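Local coordinates for protein cytosol aminopeptidase (PDB 3IJ3) that probably acts as a manganese-dependent aminopeptidase of the M17 family, removing N-terminal residues from peptides, at residues 385-395 with 468-476. Numbering follows the deposited sequence. Where two conformers were deposited one is given.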
# COMPACT_ATOMS: atom_id res chain seq x y z
N ALA A 385 1.61 31.19 30.90
CA ALA A 385 2.20 32.48 30.52
C ALA A 385 2.43 32.54 29.01
O ALA A 385 2.21 33.58 28.37
CB ALA A 385 3.51 32.72 31.30
N LEU A 386 2.83 31.41 28.42
CA LEU A 386 3.05 31.34 26.96
C LEU A 386 1.71 31.41 26.23
O LEU A 386 1.61 32.02 25.14
CB LEU A 386 3.85 30.09 26.59
CG LEU A 386 5.35 30.15 26.93
CD1 LEU A 386 6.05 28.76 26.97
CD2 LEU A 386 6.03 31.10 25.97
N ILE A 387 0.68 30.77 26.80
CA ILE A 387 -0.66 30.84 26.23
C ILE A 387 -1.14 32.30 26.25
O ILE A 387 -1.67 32.78 25.25
CB ILE A 387 -1.65 29.90 26.95
CG1 ILE A 387 -1.34 28.43 26.56
CG2 ILE A 387 -3.11 30.25 26.56
CD1 ILE A 387 -1.95 27.41 27.50
N ASP A 388 -0.96 32.98 27.38
CA ASP A 388 -1.32 34.42 27.49
C ASP A 388 -0.59 35.26 26.44
O ASP A 388 -1.20 36.12 25.78
CB ASP A 388 -0.98 34.97 28.88
CG ASP A 388 -1.90 34.44 29.98
OD1 ASP A 388 -2.97 33.89 29.66
OD2 ASP A 388 -1.55 34.62 31.19
N ALA A 389 0.71 34.99 26.28
CA ALA A 389 1.53 35.70 25.29
C ALA A 389 1.01 35.45 23.87
O ALA A 389 1.04 36.35 23.03
CB ALA A 389 3.03 35.27 25.41
N SER A 390 0.55 34.22 23.60
CA SER A 390 -0.01 33.87 22.30
C SER A 390 -1.22 34.73 21.94
O SER A 390 -1.39 35.16 20.80
CB SER A 390 -0.48 32.40 22.36
OG SER A 390 -0.99 32.00 21.13
N LEU A 391 -2.08 34.93 22.93
CA LEU A 391 -3.29 35.74 22.75
C LEU A 391 -2.94 37.22 22.55
O LEU A 391 -3.47 37.88 21.63
CB LEU A 391 -4.22 35.53 23.93
CG LEU A 391 -4.88 34.17 23.98
CD1 LEU A 391 -5.65 33.99 25.29
CD2 LEU A 391 -5.82 34.00 22.77
N LYS A 392 -2.01 37.72 23.36
CA LYS A 392 -1.60 39.13 23.25
C LYS A 392 -0.96 39.48 21.89
O LYS A 392 -1.17 40.58 21.37
CB LYS A 392 -0.65 39.53 24.38
CG LYS A 392 -1.28 39.54 25.75
CD LYS A 392 -0.40 40.26 26.78
CE LYS A 392 -1.09 40.44 28.15
NZ LYS A 392 -1.37 39.17 28.88
N THR A 393 -0.18 38.55 21.34
CA THR A 393 0.51 38.74 20.08
C THR A 393 -0.22 38.22 18.84
O THR A 393 0.25 38.43 17.73
CB THR A 393 1.87 38.02 20.11
OG1 THR A 393 1.66 36.62 20.38
CG2 THR A 393 2.79 38.62 21.18
N ASP A 394 -1.32 37.52 19.04
CA ASP A 394 -2.02 36.84 17.93
C ASP A 394 -1.03 35.97 17.14
O ASP A 394 -0.97 36.01 15.91
CB ASP A 394 -2.75 37.82 16.98
CG ASP A 394 -3.56 37.08 15.89
OD1 ASP A 394 -3.93 35.89 16.11
OD2 ASP A 394 -3.84 37.69 14.83
N ASP A 395 -0.19 35.23 17.87
CA ASP A 395 0.76 34.30 17.28
C ASP A 395 0.32 32.98 17.89
O ASP A 395 0.69 32.66 19.01
CB ASP A 395 2.18 34.68 17.68
CG ASP A 395 3.23 33.80 17.06
OD1 ASP A 395 2.94 33.11 16.05
OD2 ASP A 395 4.37 33.84 17.58
N MET A 468 7.00 30.73 13.14
CA MET A 468 5.81 30.67 13.94
C MET A 468 6.22 30.56 15.39
O MET A 468 7.39 30.30 15.71
CB MET A 468 4.92 29.53 13.49
CG MET A 468 5.61 28.21 13.37
SD MET A 468 4.79 27.09 12.21
CE MET A 468 5.03 28.06 10.71
N ALA A 469 5.28 30.87 16.26
CA ALA A 469 5.46 30.83 17.72
C ALA A 469 6.42 31.85 18.35
O ALA A 469 6.28 32.14 19.53
CB ALA A 469 5.86 29.44 18.19
N LEU A 470 7.36 32.38 17.56
CA LEU A 470 8.38 33.28 18.09
C LEU A 470 7.95 34.58 18.67
O LEU A 470 8.56 35.02 19.65
CB LEU A 470 9.48 33.58 17.04
CG LEU A 470 10.30 32.42 16.57
CD1 LEU A 470 11.58 33.01 15.94
CD2 LEU A 470 10.63 31.54 17.74
N ARG A 471 6.95 35.23 18.07
CA ARG A 471 6.48 36.48 18.63
C ARG A 471 5.90 36.23 20.01
O ARG A 471 6.15 37.00 20.93
CB ARG A 471 5.47 37.21 17.73
CG ARG A 471 6.05 37.62 16.38
CD ARG A 471 5.45 38.92 15.90
NE ARG A 471 5.80 39.97 16.86
CZ ARG A 471 5.00 40.41 17.82
NH1 ARG A 471 3.77 39.92 17.94
NH2 ARG A 471 5.41 41.35 18.64
N ALA A 472 5.16 35.13 20.17
CA ALA A 472 4.56 34.79 21.47
C ALA A 472 5.68 34.54 22.47
O ALA A 472 5.66 35.09 23.57
CB ALA A 472 3.68 33.51 21.36
N VAL A 473 6.63 33.69 22.10
CA VAL A 473 7.74 33.38 23.02
C VAL A 473 8.52 34.64 23.39
O VAL A 473 8.83 34.85 24.56
CB VAL A 473 8.69 32.31 22.49
CG1 VAL A 473 9.88 32.09 23.46
CG2 VAL A 473 7.93 30.99 22.23
N PHE A 474 8.84 35.48 22.40
CA PHE A 474 9.58 36.69 22.69
C PHE A 474 8.82 37.63 23.62
O PHE A 474 9.41 38.26 24.52
CB PHE A 474 10.05 37.43 21.42
CG PHE A 474 11.00 38.54 21.72
CD1 PHE A 474 12.30 38.27 22.12
CD2 PHE A 474 10.59 39.86 21.65
CE1 PHE A 474 13.18 39.28 22.46
CE2 PHE A 474 11.48 40.89 21.97
CZ PHE A 474 12.79 40.58 22.37
N HIS A 475 7.51 37.79 23.39
CA HIS A 475 6.68 38.61 24.26
C HIS A 475 6.80 38.10 25.71
O HIS A 475 6.99 38.88 26.66
CB HIS A 475 5.22 38.58 23.79
CG HIS A 475 4.27 39.26 24.72
ND1 HIS A 475 3.92 40.59 24.57
CD2 HIS A 475 3.61 38.81 25.81
CE1 HIS A 475 3.09 40.92 25.54
NE2 HIS A 475 2.89 39.86 26.31
N TYR A 476 6.67 36.79 25.89
CA TYR A 476 6.81 36.16 27.20
C TYR A 476 8.17 36.53 27.84
O TYR A 476 8.23 36.94 29.00
CB TYR A 476 6.64 34.62 27.10
CG TYR A 476 7.11 33.96 28.36
CD1 TYR A 476 6.38 34.07 29.52
CD2 TYR A 476 8.35 33.35 28.42
CE1 TYR A 476 6.83 33.53 30.70
CE2 TYR A 476 8.81 32.80 29.60
CZ TYR A 476 8.05 32.89 30.74
OH TYR A 476 8.50 32.39 31.93
O HOH W 1 1.44 38.15 28.41
O HOH W 2 2.14 30.69 15.60
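A Schellman motif ends helix 380-393, and Asp395, the residue after its C-prime residue Asp394, accepts backbone amides at the N-terminal end of helix 470-481. Its CG stands anti to the backbone N (chi1 -178°), and both carboxylate oxygens find backbone amides. OD2 accepts from Ala472 N through its anti lone pair at 3.0 Å, the N-H pointing almost straight at it (160°), while OD1 takes a more bent bond on its syn side from Ala469 N, the N-cap residue. A water donates to OD1 and accepts from the same amide. The negative charge thus sits where the helix dipole would probably favour it. Asp394, with positive phi, turns the chain out of the helix, and Ser390 OG bonds to Asp395 O from above the carbonyl plane.

Beyond these carboxylate bonds the axes of segments 385-393 and 470-476 come within 8.0 Å, their N-to-C directions 117° apart, with small residues at the closest point: Ala472 CB lies 3.8 Å from Ser390 CA, and Ala389 CB rests 3.2 Å from Ala472 O. Thr393 CG2 packs on His475 CB at 3.6 Å, while its OG1 is bonded back to Ala389 O. Lys392 lays CB over one face of the His475 imidazole, and a water in the ring plane links NE2 to Lys392 NZ. At the far end Leu386 CD2 meets Tyr476 CB at 3.7 Å, and Ala385 CB touches Tyr476 CE1 on the ring.

Leu386, Ala469 and Val473 touch strand 445-454 of the catalytic-domain sheet, while Leu470 and Phe474 turn to helices 157-178 and 275-289.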